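PDB 2P7J: putative sensory box/GGDEF family protein from Vibrio parahaemolyticus RIMD 2210633, which probably makes cyclic di-GMP from two GTP through its GGDEF domain, the piece here being the Cache-like sensor region that likely senses a signal. Local coordinates for residues B[130-135]-B[150-155]; B[224-229]-B[246-251]; B[81-86]-B[169-174]. One frame throughout, in Å; residues are numbered along the deposited sequence.

Contact 1 of 3, residues B[130-135]-B[150-155]. With SO4 (sulfate ion), chain E.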
loop_
_atom_site.group_PDB
_atom_site.type_symbol
_atom_site.label_atom_id
_atom_site.label_comp_id
_atom_site.label_asym_id
_atom_site.label_seq_id
_atom_site.Cartn_x
_atom_site.Cartn_y
_atom_site.Cartn_z
ATOM N N ILE B 130 6.130 -16.807 -23.911
ATOM C CA ILE B 130 5.469 -15.988 -22.894
ATOM C C ILE B 130 4.451 -16.825 -22.093
ATOM O O ILE B 130 3.508 -17.395 -22.650
ATOM C CB ILE B 130 4.759 -14.779 -23.532
ATOM C CG1 ILE B 130 5.759 -13.897 -24.305
ATOM C CG2 ILE B 130 4.011 -13.976 -22.454
ATOM C CD1 ILE B 130 5.087 -12.823 -25.256
ATOM N N SER B 131 4.652 -16.917 -20.787
ATOM C CA SER B 131 3.700 -17.615 -19.929
ATOM C C SER B 131 3.570 -16.860 -18.594
ATOM O O SER B 131 3.991 -15.701 -18.471
ATOM C CB SER B 131 4.141 -19.066 -19.736
ATOM O OG SER B 131 3.228 -19.818 -18.956
ATOM N N ALA B 132 2.966 -17.509 -17.607
ATOM C CA ALA B 132 2.824 -16.929 -16.287
ATOM C C ALA B 132 2.655 -18.001 -15.241
ATOM O O ALA B 132 2.082 -19.058 -15.455
ATOM C CB ALA B 132 1.649 -15.928 -16.223
ATOM N N TRP B 133 3.215 -17.695 -14.093
ATOM C CA TRP B 133 3.005 -18.430 -12.867
ATOM C C TRP B 133 1.683 -17.933 -12.227
ATOM O O TRP B 133 1.404 -16.714 -12.243
ATOM C CB TRP B 133 4.206 -18.102 -11.954
ATOM C CG TRP B 133 4.255 -18.900 -10.722
ATOM C CD1 TRP B 133 4.271 -18.428 -9.433
ATOM C CD2 TRP B 133 4.279 -20.325 -10.634
ATOM N NE1 TRP B 133 4.318 -19.489 -8.552
ATOM C CE2 TRP B 133 4.322 -20.660 -9.264
ATOM C CE3 TRP B 133 4.286 -21.353 -11.582
ATOM C CZ2 TRP B 133 4.351 -21.979 -8.822
ATOM C CZ3 TRP B 133 4.319 -22.653 -11.145
ATOM C CH2 TRP B 133 4.353 -22.960 -9.782
ATOM N N GLY B 134 0.893 -18.841 -11.667
ATOM C CA GLY B 134 -0.255 -18.474 -10.807
ATOM C C GLY B 134 -0.114 -17.195 -9.971
ATOM O O GLY B 134 0.991 -16.697 -9.746
ATOM N N ILE B 135 -1.229 -16.622 -9.535
ATOM C CA ILE B 135 -1.178 -15.381 -8.795
ATOM C C ILE B 135 -0.575 -15.668 -7.422
ATOM O O ILE B 135 -0.879 -16.673 -6.795
ATOM C CB ILE B 135 -2.580 -14.736 -8.695
ATOM C CG1 ILE B 135 -3.018 -14.239 -10.085
ATOM C CG2 ILE B 135 -2.606 -13.584 -7.623
ATOM C CD1 ILE B 135 -4.509 -14.074 -10.272
ATOM N N PRO B 150 -0.989 -9.187 -4.282
ATOM C CA PRO B 150 -1.093 -10.347 -5.175
ATOM C C PRO B 150 -0.655 -9.939 -6.584
ATOM O O PRO B 150 -1.070 -8.886 -7.098
ATOM C CB PRO B 150 -2.571 -10.711 -5.130
ATOM C CG PRO B 150 -3.284 -9.410 -4.716
ATOM C CD PRO B 150 -2.302 -8.669 -3.845
ATOM N N SER B 151 0.190 -10.758 -7.202
ATOM C CA SER B 151 0.691 -10.415 -8.509
ATOM C C SER B 151 0.694 -11.621 -9.489
ATOM O O SER B 151 0.924 -12.773 -9.085
ATOM C CB SER B 151 2.056 -9.741 -8.330
ATOM O OG SER B 151 2.725 -9.546 -9.545
ATOM N N LEU B 152 0.384 -11.351 -10.766
ATOM C CA LEU B 152 0.490 -12.369 -11.847
ATOM C C LEU B 152 1.793 -12.032 -12.585
ATOM O O LEU B 152 1.921 -10.956 -13.226
ATOM C CB LEU B 152 -0.683 -12.276 -12.823
ATOM C CG LEU B 152 -0.649 -13.224 -14.034
ATOM C CD1 LEU B 152 -0.770 -14.694 -13.621
ATOM C CD2 LEU B 152 -1.716 -12.870 -15.050
ATOM N N ARG B 153 2.779 -12.912 -12.453
ATOM C CA ARG B 153 4.092 -12.620 -13.025
ATOM C C ARG B 153 4.147 -13.173 -14.432
ATOM O O ARG B 153 4.029 -14.371 -14.633
ATOM C CB ARG B 153 5.200 -13.201 -12.151
ATOM C CG ARG B 153 5.332 -12.481 -10.839
ATOM C CD ARG B 153 6.056 -13.327 -9.843
ATOM N NE ARG B 153 5.996 -12.694 -8.528
ATOM C CZ ARG B 153 4.976 -12.828 -7.670
ATOM N NH1 ARG B 153 3.922 -13.563 -7.975
ATOM N NH2 ARG B 153 5.008 -12.208 -6.502
ATOM N N ILE B 154 4.290 -12.274 -15.396
ATOM C CA ILE B 154 4.476 -12.614 -16.804
ATOM C C ILE B 154 5.939 -12.906 -16.949
ATOM O O ILE B 154 6.768 -12.157 -16.437
ATOM C CB ILE B 154 4.034 -11.450 -17.736
ATOM C CG1 ILE B 154 2.652 -10.909 -17.299
ATOM C CG2 ILE B 154 4.044 -11.878 -19.225
ATOM C CD1 ILE B 154 1.472 -12.005 -17.259
ATOM N N LEU B 155 6.250 -14.040 -17.575
ATOM C CA LEU B 155 7.624 -14.554 -17.668
ATOM C C LEU B 155 7.969 -14.802 -19.130
ATOM O O LEU B 155 7.188 -15.414 -19.847
ATOM C CB LEU B 155 7.771 -15.852 -16.871
ATOM C CG LEU B 155 7.253 -15.822 -15.415
ATOM C CD1 LEU B 155 6.927 -17.196 -14.886
ATOM C CD2 LEU B 155 8.222 -15.095 -14.457
HETATM S S SO4 E . 8.383 -10.665 -6.322
HETATM O O1 SO4 E . 8.321 -9.232 -5.998
HETATM O O2 SO4 E . 7.677 -11.456 -5.297
HETATM O O3 SO4 E . 7.744 -10.897 -7.651
HETATM O O4 SO4 E . 9.814 -11.081 -6.419
HETATM O O HOH W 1 2.768 -15.079 -10.142
#
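Ser131 and Leu155 pair in antiparallel, hydrogen-bonded fashion, Ser131 N to Leu155 O at 3.1 Å and Leu155 N to Ser131 O at 2.9 Å, on strands whose short segments run antiparallel, their N-to-C directions 151° apart. They belong to the seven-stranded antiparallel sheet of a Cache-type sensor module. Trp133 N makes a weak bond to Arg153 O at 3.5 Å.

On the face carrying Ala132 and Ile154 the packing is aliphatic. Leu152 has CG anti to its backbone N (chi1 177°), which carries CD1 back across the strand gap to Ala132 CB at 3.8 Å and to Trp133 O at 3.3 Å. Ile154 goes on to meet Ile37 and Ser41 of helix 11-45. At the far end of the contact Ile135 CG2 meets Pro150 CB.

The face with Trp133, Arg153 and Leu155 looks toward helix 117-123. Leu155 CD1 touches Trp133 CB, while the indole leads away to meet the ring of Tyr121, whose hydroxyl also binds Ser131 OG. Arg153 is extended from CG to NE, with NH1 held by Glu136 O and by a water that Arg153 N also reaches. The sulfate sits at the guanidinium edge: NE reaches its O3 in a fairly straight bond of 2.7 Å (165° at the hydrogen), and NH2 its O2 at 3.0 Å.

Contact 2 of 3, residues B[224-229]-B[246-251]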
loop_
_atom_site.group_PDB
_atom_site.type_symbol
_atom_site.label_atom_id
_atom_site.label_comp_id
_atom_site.label_asym_id
_atom_site.label_seq_id
_atom_site.Cartn_x
_atom_site.Cartn_y
_atom_site.Cartn_z
ATOM N N ASN B 224 -15.047 -24.845 1.587
ATOM C CA ASN B 224 -15.406 -24.992 2.984
ATOM C C ASN B 224 -16.699 -24.249 3.230
ATOM O O ASN B 224 -17.621 -24.754 3.900
ATOM C CB ASN B 224 -14.295 -24.425 3.867
ATOM C CG ASN B 224 -14.590 -24.581 5.356
ATOM O OD1 ASN B 224 -15.018 -25.662 5.820
ATOM N ND2 ASN B 224 -14.354 -23.505 6.122
HETATM N N MSE B 225 -16.776 -23.050 2.656
HETATM C CA MSE B 225 -17.948 -22.203 2.821
HETATM C C MSE B 225 -19.135 -22.704 2.006
HETATM O O MSE B 225 -20.285 -22.564 2.420
HETATM C CB MSE B 225 -17.621 -20.774 2.436
HETATM C CG MSE B 225 -16.547 -20.104 3.290
HETATM SE SE MSE B 225 -15.687 -18.699 2.204
HETATM C CE MSE B 225 -17.246 -17.537 2.128
ATOM N N TYR B 226 -18.855 -23.280 0.846
ATOM C CA TYR B 226 -19.931 -23.723 -0.009
ATOM C C TYR B 226 -19.978 -25.114 -0.621
ATOM O O TYR B 226 -19.804 -25.222 -1.843
ATOM C CB TYR B 226 -20.236 -22.707 -1.134
ATOM C CG TYR B 226 -20.597 -21.300 -0.683
ATOM C CD1 TYR B 226 -21.825 -21.028 -0.089
ATOM C CD2 TYR B 226 -19.706 -20.241 -0.876
ATOM C CE1 TYR B 226 -22.163 -19.728 0.312
ATOM C CE2 TYR B 226 -20.024 -18.948 -0.474
ATOM C CZ TYR B 226 -21.261 -18.700 0.115
ATOM O OH TYR B 226 -21.585 -17.423 0.516
ATOM N N PRO B 227 -19.994 -26.206 0.191
ATOM C CA PRO B 227 -19.090 -27.320 0.001
ATOM C C PRO B 227 -19.833 -28.104 -1.121
ATOM O O PRO B 227 -19.283 -28.994 -1.728
ATOM C CB PRO B 227 -19.187 -28.105 1.315
ATOM C CG PRO B 227 -20.494 -27.782 1.851
ATOM C CD PRO B 227 -20.753 -26.340 1.452
ATOM N N ASP B 228 -21.078 -27.713 -1.396
ATOM C CA ASP B 228 -21.931 -28.340 -2.411
ATOM C C ASP B 228 -21.948 -27.606 -3.753
ATOM O O ASP B 228 -22.308 -28.194 -4.781
ATOM C CB ASP B 228 -23.394 -28.423 -1.927
ATOM C CG ASP B 228 -23.618 -29.468 -0.824
ATOM O OD1 ASP B 228 -22.943 -30.521 -0.781
ATOM O OD2 ASP B 228 -24.509 -29.218 0.009
ATOM N N ILE B 229 -21.627 -26.318 -3.731
ATOM C CA ILE B 229 -21.588 -25.496 -4.961
ATOM C C ILE B 229 -20.220 -25.583 -5.634
ATOM O O ILE B 229 -20.141 -25.673 -6.858
ATOM C CB ILE B 229 -22.000 -24.023 -4.677
ATOM C CG1 ILE B 229 -23.466 -24.006 -4.178
ATOM C CG2 ILE B 229 -21.792 -23.141 -5.936
ATOM C CD1 ILE B 229 -23.919 -22.732 -3.512
ATOM N N HIS B 246 -27.773 -17.574 0.095
ATOM C CA HIS B 246 -26.920 -16.858 -0.846
ATOM C C HIS B 246 -27.250 -17.239 -2.279
ATOM O O HIS B 246 -27.510 -18.408 -2.579
ATOM C CB HIS B 246 -25.451 -17.153 -0.562
ATOM C CG HIS B 246 -24.879 -16.348 0.566
ATOM N ND1 HIS B 246 -25.200 -16.580 1.888
ATOM C CD2 HIS B 246 -24.006 -15.314 0.570
ATOM C CE1 HIS B 246 -24.552 -15.719 2.655
ATOM N NE2 HIS B 246 -23.817 -14.943 1.880
ATOM N N LEU B 247 -27.269 -16.252 -3.167
ATOM C CA LEU B 247 -27.194 -16.574 -4.587
ATOM C C LEU B 247 -25.728 -16.469 -5.056
ATOM O O LEU B 247 -25.057 -15.458 -4.823
ATOM C CB LEU B 247 -28.112 -15.700 -5.426
ATOM C CG LEU B 247 -27.745 -15.662 -6.910
ATOM C CD1 LEU B 247 -28.349 -16.832 -7.667
ATOM C CD2 LEU B 247 -28.195 -14.366 -7.511
ATOM N N ILE B 248 -25.242 -17.541 -5.680
ATOM C CA ILE B 248 -23.860 -17.617 -6.137
ATOM C C ILE B 248 -23.878 -17.807 -7.634
ATOM O O ILE B 248 -24.414 -18.799 -8.112
ATOM C CB ILE B 248 -23.088 -18.847 -5.539
ATOM C CG1 ILE B 248 -23.180 -18.908 -3.991
ATOM C CG2 ILE B 248 -21.660 -18.945 -6.116
ATOM C CD1 ILE B 248 -22.489 -17.844 -3.235
ATOM N N ALA B 249 -23.303 -16.859 -8.374
ATOM C CA ALA B 249 -23.099 -17.061 -9.798
ATOM C C ALA B 249 -21.593 -17.168 -10.041
ATOM O O ALA B 249 -20.819 -16.442 -9.429
ATOM C CB ALA B 249 -23.740 -15.941 -10.621
ATOM N N PHE B 250 -21.176 -18.090 -10.908
ATOM C CA PHE B 250 -19.761 -18.381 -11.048
ATOM C C PHE B 250 -19.370 -18.581 -12.488
ATOM O O PHE B 250 -20.201 -18.914 -13.319
ATOM C CB PHE B 250 -19.392 -19.621 -10.224
ATOM C CG PHE B 250 -20.294 -20.789 -10.470
ATOM C CD1 PHE B 250 -20.025 -21.682 -11.510
ATOM C CD2 PHE B 250 -21.449 -20.982 -9.680
ATOM C CE1 PHE B 250 -20.877 -22.764 -11.754
ATOM C CE2 PHE B 250 -22.295 -22.044 -9.916
ATOM C CZ PHE B 250 -22.024 -22.935 -10.959
ATOM N N SER B 251 -18.101 -18.356 -12.786
ATOM C CA SER B 251 -17.530 -18.744 -14.073
ATOM C C SER B 251 -16.031 -18.920 -13.944
ATOM O O SER B 251 -15.413 -18.462 -12.982
ATOM C CB SER B 251 -17.872 -17.765 -15.195
ATOM O OG SER B 251 -17.115 -16.588 -15.063
#
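Tyr226, the first residue to leave helical geometry after helix 222-225, begins the contact with Ile248 and His246 on strand 246-251. This is a loop packed over one face of an antiparallel sheet, in the second, PAS-like half of the Cache-type sensor region. Tyr226 CG lies anti to the carbonyl carbon (chi1 -57°), which sends the ring toward the strand. Ile248 CD1 stands over one face of the ring, 4.0 Å from its centroid and 23° off the normal, in a CH-pi contact. At the far end the ring turns its edge toward the face of the His246 imidazole, in an edge-to-face pair with centroids 5.8 Å apart and planes at 61°, so the Tyr226 hydroxyl hangs over the imidazole. That hydroxyl is hydrogen-bonded to Asp266 OD2 on the adjoining strand 260-268, which gives it a polar partner, and Phe222 meets the same ring from the helix.

Past Pro227 and Asp228 the backbone folds back in a tight turn, closed by Ile229 N to Tyr226 O at 2.8 Å. The turn brings the Ile229 side chain to the same sheet face as the tyrosine. Ile229 then divides its two branches between two neighbours. Its CD1 meets Ile248 CG1 at 3.9 Å. On the strand, Leu247 and Ala249 alternate to the other face, against helix 11-45, leaving Phe250 beside Ile248; its ring also meets Arg232 and Val233 of helix 230-235. The last touch is slight: Ile229 CG2 comes within 4.2 Å of Phe250 CE2.

Contact 3 of 3, residues B[81-86]-B[169-174]. With SO4 (sulfate ion), chain E.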
loop_
_atom_site.group_PDB
_atom_site.type_symbol
_atom_site.label_atom_id
_atom_site.label_comp_id
_atom_site.label_asym_id
_atom_site.label_seq_id
_atom_site.Cartn_x
_atom_site.Cartn_y
_atom_site.Cartn_z
ATOM N N GLN B 81 5.799 -3.967 -11.285
ATOM C CA GLN B 81 7.247 -4.077 -11.531
ATOM C C GLN B 81 7.483 -4.529 -12.950
ATOM O O GLN B 81 6.628 -5.185 -13.544
ATOM C CB GLN B 81 7.905 -5.084 -10.600
ATOM C CG GLN B 81 7.958 -4.697 -9.143
ATOM C CD GLN B 81 8.693 -5.766 -8.309
ATOM O OE1 GLN B 81 8.071 -6.607 -7.631
ATOM N NE2 GLN B 81 10.007 -5.740 -8.369
ATOM N N ILE B 82 8.642 -4.155 -13.492
ATOM C CA ILE B 82 9.127 -4.705 -14.743
ATOM C C ILE B 82 10.618 -5.006 -14.523
ATOM O O ILE B 82 11.378 -4.109 -14.168
ATOM C CB ILE B 82 8.889 -3.745 -15.928
ATOM C CG1 ILE B 82 7.395 -3.386 -16.038
ATOM C CG2 ILE B 82 9.408 -4.353 -17.259
ATOM C CD1 ILE B 82 6.989 -2.603 -17.308
ATOM N N ARG B 83 11.030 -6.270 -14.711
ATOM C CA ARG B 83 12.413 -6.680 -14.407
ATOM C C ARG B 83 13.115 -7.509 -15.479
ATOM O O ARG B 83 12.488 -8.223 -16.246
ATOM C CB ARG B 83 12.489 -7.446 -13.071
ATOM C CG ARG B 83 12.058 -6.677 -11.811
ATOM C CD ARG B 83 11.935 -7.623 -10.628
ATOM N NE ARG B 83 10.724 -8.457 -10.691
ATOM C CZ ARG B 83 10.437 -9.445 -9.848
ATOM N NH1 ARG B 83 11.258 -9.762 -8.858
ATOM N NH2 ARG B 83 9.314 -10.120 -9.971
ATOM N N PHE B 84 14.436 -7.390 -15.519
ATOM C CA PHE B 84 15.277 -8.377 -16.180
ATOM C C PHE B 84 16.062 -9.108 -15.089
ATOM O O PHE B 84 16.720 -8.466 -14.232
ATOM C CB PHE B 84 16.231 -7.770 -17.239
ATOM C CG PHE B 84 17.010 -8.815 -17.997
ATOM C CD1 PHE B 84 16.436 -9.479 -19.072
ATOM C CD2 PHE B 84 18.274 -9.203 -17.581
ATOM C CE1 PHE B 84 17.131 -10.466 -19.766
ATOM C CE2 PHE B 84 18.984 -10.210 -18.277
ATOM C CZ PHE B 84 18.403 -10.830 -19.379
ATOM N N LEU B 85 15.935 -10.439 -15.102
ATOM C CA LEU B 85 16.720 -11.347 -14.238
ATOM C C LEU B 85 17.768 -12.042 -15.110
ATOM O O LEU B 85 17.493 -12.369 -16.294
ATOM C CB LEU B 85 15.801 -12.393 -13.564
ATOM C CG LEU B 85 15.031 -12.056 -12.265
ATOM C CD1 LEU B 85 14.209 -10.778 -12.359
ATOM C CD2 LEU B 85 14.130 -13.223 -11.777
ATOM N N ASP B 86 18.957 -12.285 -14.570
ATOM C CA ASP B 86 19.920 -13.096 -15.320
ATOM C C ASP B 86 19.599 -14.613 -15.285
ATOM O O ASP B 86 18.605 -15.042 -14.639
ATOM C CB ASP B 86 21.373 -12.767 -14.939
ATOM C CG ASP B 86 21.742 -13.203 -13.545
ATOM O OD1 ASP B 86 21.019 -14.005 -12.916
ATOM O OD2 ASP B 86 22.789 -12.745 -13.061
ATOM N N VAL B 169 10.455 -10.235 -16.712
ATOM C CA VAL B 169 9.407 -10.500 -15.729
ATOM C C VAL B 169 8.542 -9.254 -15.530
ATOM O O VAL B 169 9.025 -8.155 -15.224
ATOM C CB VAL B 169 9.977 -11.033 -14.361
ATOM C CG1 VAL B 169 8.829 -11.432 -13.351
ATOM C CG2 VAL B 169 10.954 -12.196 -14.595
ATOM N N LEU B 170 7.244 -9.430 -15.686
ATOM C CA LEU B 170 6.305 -8.317 -15.491
ATOM C C LEU B 170 5.328 -8.739 -14.428
ATOM O O LEU B 170 4.694 -9.805 -14.544
ATOM C CB LEU B 170 5.586 -7.982 -16.793
ATOM C CG LEU B 170 6.509 -7.565 -17.962
ATOM C CD1 LEU B 170 6.667 -8.715 -18.896
ATOM C CD2 LEU B 170 5.860 -6.432 -18.718
ATOM N N ASN B 171 5.247 -7.916 -13.384
ATOM C CA ASN B 171 4.356 -8.171 -12.245
ATOM C C ASN B 171 3.065 -7.415 -12.448
ATOM O O ASN B 171 2.973 -6.202 -12.210
ATOM C CB ASN B 171 4.978 -7.752 -10.898
ATOM C CG ASN B 171 5.995 -8.739 -10.392
ATOM O OD1 ASN B 171 6.011 -9.063 -9.213
ATOM N ND2 ASN B 171 6.871 -9.197 -11.265
ATOM N N VAL B 172 2.065 -8.128 -12.914
ATOM C CA VAL B 172 0.775 -7.547 -13.044
ATOM C C VAL B 172 -0.081 -7.670 -11.795
ATOM O O VAL B 172 -0.036 -8.683 -11.094
ATOM C CB VAL B 172 -0.034 -8.328 -14.142
ATOM C CG1 VAL B 172 -1.594 -8.032 -14.058
ATOM C CG2 VAL B 172 0.526 -8.082 -15.567
ATOM N N ASP B 173 -0.800 -6.628 -11.411
ATOM C CA ASP B 173 -0.769 -6.028 -10.105
ATOM C C ASP B 173 -2.281 -6.404 -9.963
ATOM O O ASP B 173 -3.138 -5.789 -10.589
ATOM C CB ASP B 173 -0.619 -4.522 -10.119
ATOM C CG ASP B 173 -1.092 -3.857 -8.808
ATOM O OD1 ASP B 173 -1.810 -4.462 -7.972
ATOM O OD2 ASP B 173 -0.766 -2.664 -8.647
ATOM N N ILE B 174 -2.584 -7.502 -9.282
ATOM C CA ILE B 174 -3.937 -8.042 -9.248
ATOM C C ILE B 174 -4.914 -7.183 -8.428
ATOM O O ILE B 174 -6.070 -6.996 -8.821
ATOM C CB ILE B 174 -3.950 -9.536 -8.840
ATOM C CG1 ILE B 174 -3.315 -10.397 -9.945
ATOM C CG2 ILE B 174 -5.359 -10.029 -8.533
ATOM C CD1 ILE B 174 -3.970 -10.265 -11.363
HETATM S S SO4 E . 8.383 -10.665 -6.322
HETATM O O1 SO4 E . 8.321 -9.232 -5.998
HETATM O O2 SO4 E . 7.677 -11.456 -5.297
HETATM O O3 SO4 E . 7.744 -10.897 -7.651
HETATM O O4 SO4 E . 9.814 -11.081 -6.419
HETATM O O HOH W 2 8.740 -7.807 -12.647
#
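Arg83 and Val169 are joined by two backbone bonds, Arg83 N to Val169 O at 2.8 Å and Val169 N to Arg83 O at 2.9 Å, the hydrogen-bonded pair of an antiparallel strand contact. Two residues on along 169-174, Asn171 N reaches Gln81 O at 3.1 Å. Val169 O carries a second load, since a water donates to it at 2.6 Å and in turn accepts from Arg83 NE at 2.9 Å. That water ties the arginine's side chain back to the partner strand.

A bend at chi3 (-75°) folds the guanidinium over the strand toward Asn171, whose amide plane stands 71° from it. The Gln81 amide end lies over one face of the guanidinium. The guanidinium has its charged partners outside the two segments: Arg83 NH1 makes a salt bridge with Glu91 and donates to sulfate O4 at 3.1 Å, while NH2 makes a weak bond to sulfate O3 at 2.9 Å. Lys113, Arg116, Tyr118 and the Arg139 backbone N grip the same ion. The sulfate, probably from the crystallisation liquor, thus lies among mostly basic groups, consistent with the ligand region of Cache domains.

Ile82 and Leu170 form the non-hydrogen-bonded pair on the other face, where Ile82 CD1 meets Leu170 CD2 at 4.2 Å. Strand 79-86 has 91-98 on its far side, 150-160 flanks 163-173 on the other, and Asp173 ends strand 163-173 as N-cap of helix 174-181, its OD1 holding Tyr176 N.

In the fold
Contacts 1 and 3 share one sheet, with centres 9 Å apart. Strands 150-160 and 163-173 follow each other in the chain and lie side by side, joined by probable hydrogen bonds from Ile154 N to Leu170 O (2.6 Å) and Leu152 N to Val172 O (2.7 Å). Each contact sends one arginine to the same sulfate, which lies over one face of the sheet and may mark a pocket; a sodium ion lies about 7 to 8 Å from those side chains, and an acetic acid, probably from the liquor, about 3 Å from that of Gln81. Contact 2 belongs to the other sheet, its centre 26 Å from contact 1 and 34 Å from contact 3, and touches neither.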